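Long-range contact in glycoside Hydrolase (Bacteroides uniformis, PDB 5T9X), which probably hydrolyses agarose as a family 16 glycoside hydrolase of a human gut bacterium: residues P105-R110 / K131-T136. Sequence-based numbering, arbitrary orientation.
Sequences PTIWQR and KIVKVT
The pyrrolidine ring of Pro-105, which follows a cis peptide bond, is met by two valines of strand 132-137: CB by CG2 of Val-133 (3.5 Å) and CD by CG2 of Val-135 (3.9 Å). On one face of the Trp-108 indole lies CG2 of Thr-106, 3.5 Å above the plane and shifted toward the rim, while its NE1 hydrogen-bonds to the backbone O of Met-303. With chi1 of Val-133 at -54°, CG2 sits between the backbone N and carbonyl carbon and reaches the proline, leaving CG1 on the side of Ile-107, whose CD1 is a looser 4.4 Å from it. The extended outer torsion of Ile-107 (chi2 168°) carries CD1 to the aliphatic chain of Lys-131, which passes across it with CE at 4.0 Å and CG at 4.1 Å. No hydrogen bond joins the segments; carbon-carbon contacts, including the aliphatic part of Lys-131, dominate. Both strands instead pair with the long strand 140-154, 106-108 parallel and 132-137 antiparallel. Strand 106-108 thus meets the 132-137/140-154 antiparallel pair through side chains at the periphery of the mixed sheet, the contact centre about 19 Å from that of the chain, consistent with the beta-jelly-roll fold of family 16 glycoside hydrolases.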
loop_
_atom_site.group_PDB
_atom_site.type_symbol
_atom_site.label_atom_id
_atom_site.label_comp_id
_atom_site.label_asym_id
_atom_site.label_seq_id
_atom_site.Cartn_x
_atom_site.Cartn_y
_atom_site.Cartn_z
ATOM N N PRO A 105 -1.549 0.488 -17.462
ATOM C CA PRO A 105 -2.491 -0.484 -17.998
ATOM C C PRO A 105 -3.107 -1.457 -16.982
ATOM O O PRO A 105 -3.596 -2.519 -17.376
ATOM C CB PRO A 105 -1.619 -1.258 -18.992
ATOM C CG PRO A 105 -0.299 -1.308 -18.334
ATOM C CD PRO A 105 -0.158 0.036 -17.646
ATOM N N THR A 106 -3.120 -1.081 -15.705
ATOM C CA THR A 106 -3.818 -1.823 -14.663
ATOM C C THR A 106 -5.300 -1.910 -14.934
ATOM O O THR A 106 -5.916 -0.938 -15.337
ATOM C CB THR A 106 -3.630 -1.115 -13.306
ATOM O OG1 THR A 106 -2.223 -0.915 -13.089
ATOM C CG2 THR A 106 -4.261 -1.900 -12.151
ATOM N N ILE A 107 -5.866 -3.080 -14.719
ATOM C CA ILE A 107 -7.318 -3.276 -14.773
ATOM C C ILE A 107 -7.669 -4.192 -13.593
ATOM O O ILE A 107 -7.476 -5.401 -13.666
ATOM C CB ILE A 107 -7.776 -3.941 -16.094
ATOM C CG1 ILE A 107 -7.337 -3.124 -17.314
ATOM C CG2 ILE A 107 -9.295 -4.138 -16.106
ATOM C CD1 ILE A 107 -7.509 -3.905 -18.612
ATOM N N TRP A 108 -8.160 -3.610 -12.503
ATOM C CA TRP A 108 -8.508 -4.370 -11.323
ATOM C C TRP A 108 -9.689 -5.292 -11.609
ATOM O O TRP A 108 -10.575 -4.965 -12.406
ATOM C CB TRP A 108 -8.807 -3.444 -10.165
ATOM C CG TRP A 108 -7.578 -2.739 -9.641
ATOM C CD1 TRP A 108 -6.360 -3.290 -9.386
ATOM C CD2 TRP A 108 -7.469 -1.362 -9.273
ATOM N NE1 TRP A 108 -5.494 -2.339 -8.890
ATOM C CE2 TRP A 108 -6.160 -1.152 -8.803
ATOM C CE3 TRP A 108 -8.360 -0.290 -9.281
ATOM C CZ2 TRP A 108 -5.721 0.074 -8.375
ATOM C CZ3 TRP A 108 -7.935 0.908 -8.845
ATOM C CH2 TRP A 108 -6.620 1.101 -8.405
ATOM N N GLN A 109 -9.634 -6.468 -10.983
ATOM C CA GLN A 109 -10.633 -7.523 -11.130
ATOM C C GLN A 109 -10.969 -8.072 -9.753
ATOM O O GLN A 109 -10.057 -8.370 -8.972
ATOM C CB GLN A 109 -10.066 -8.666 -11.964
ATOM C CG GLN A 109 -9.644 -8.291 -13.374
ATOM C CD GLN A 109 -10.826 -7.988 -14.275
ATOM O OE1 GLN A 109 -10.998 -6.871 -14.731
ATOM N NE2 GLN A 109 -11.651 -8.981 -14.515
ATOM N N ARG A 110 -12.253 -8.244 -9.462
ATOM C CA ARG A 110 -12.678 -8.816 -8.172
ATOM C C ARG A 110 -12.109 -10.229 -7.936
ATOM O O ARG A 110 -11.658 -10.564 -6.826
ATOM C CB ARG A 110 -14.211 -8.843 -8.059
ATOM C CG ARG A 110 -14.846 -7.471 -7.980
ATOM C CD ARG A 110 -16.349 -7.514 -7.817
ATOM N NE ARG A 110 -16.884 -6.159 -7.870
ATOM C CZ ARG A 110 -16.882 -5.277 -6.865
ATOM N NH1 ARG A 110 -16.364 -5.569 -5.669
ATOM N NH2 ARG A 110 -17.398 -4.065 -7.063
ATOM N N LYS A 131 -7.980 -6.569 -23.513
ATOM C CA LYS A 131 -8.083 -5.323 -24.257
ATOM C C LYS A 131 -6.804 -4.488 -24.259
ATOM O O LYS A 131 -5.905 -4.683 -23.457
ATOM C CB LYS A 131 -9.256 -4.485 -23.748
ATOM C CG LYS A 131 -9.101 -3.866 -22.371
ATOM C CD LYS A 131 -10.456 -3.374 -21.842
ATOM C CE LYS A 131 -10.263 -2.147 -20.945
ATOM N NZ LYS A 131 -11.444 -1.729 -20.131
ATOM N N ILE A 132 -6.745 -3.556 -25.193
ATOM C CA ILE A 132 -5.631 -2.648 -25.327
ATOM C C ILE A 132 -6.063 -1.372 -24.630
ATOM O O ILE A 132 -7.229 -0.959 -24.737
ATOM C CB ILE A 132 -5.307 -2.379 -26.823
ATOM C CG1 ILE A 132 -5.134 -3.703 -27.582
ATOM C CG2 ILE A 132 -4.038 -1.544 -27.002
ATOM C CD1 ILE A 132 -4.918 -3.533 -29.079
ATOM N N VAL A 133 -5.132 -0.762 -23.897
ATOM C CA VAL A 133 -5.379 0.535 -23.246
ATOM C C VAL A 133 -4.302 1.521 -23.644
ATOM O O VAL A 133 -3.172 1.125 -23.922
ATOM C CB VAL A 133 -5.452 0.431 -21.709
ATOM C CG1 VAL A 133 -6.484 -0.602 -21.301
ATOM C CG2 VAL A 133 -4.111 0.051 -21.124
ATOM N N LYS A 134 -4.669 2.797 -23.683
ATOM C CA LYS A 134 -3.739 3.868 -23.975
ATOM C C LYS A 134 -3.117 4.308 -22.662
ATOM O O LYS A 134 -3.818 4.662 -21.733
ATOM C CB LYS A 134 -4.488 5.029 -24.638
ATOM C CG LYS A 134 -3.637 6.175 -25.157
ATOM C CD LYS A 134 -4.483 7.439 -25.281
ATOM C CE LYS A 134 -3.997 8.383 -26.366
ATOM N NZ LYS A 134 -4.000 7.712 -27.711
ATOM N N VAL A 135 -1.794 4.297 -22.603
ATOM C CA VAL A 135 -1.050 4.648 -21.402
ATOM C C VAL A 135 -0.342 5.974 -21.615
ATOM O O VAL A 135 0.259 6.185 -22.654
ATOM C CB VAL A 135 -0.007 3.559 -21.064
ATOM C CG1 VAL A 135 0.809 3.943 -19.839
ATOM C CG2 VAL A 135 -0.691 2.225 -20.837
ATOM N N THR A 136 -0.377 6.831 -20.603
ATOM C CA THR A 136 0.204 8.171 -20.685
ATOM C C THR A 136 1.024 8.537 -19.429
ATOM O O THR A 136 0.612 8.271 -18.304
ATOM C CB THR A 136 -0.922 9.189 -20.921
ATOM O OG1 THR A 136 -1.380 9.051 -22.276
ATOM C CG2 THR A 136 -0.456 10.651 -20.658
#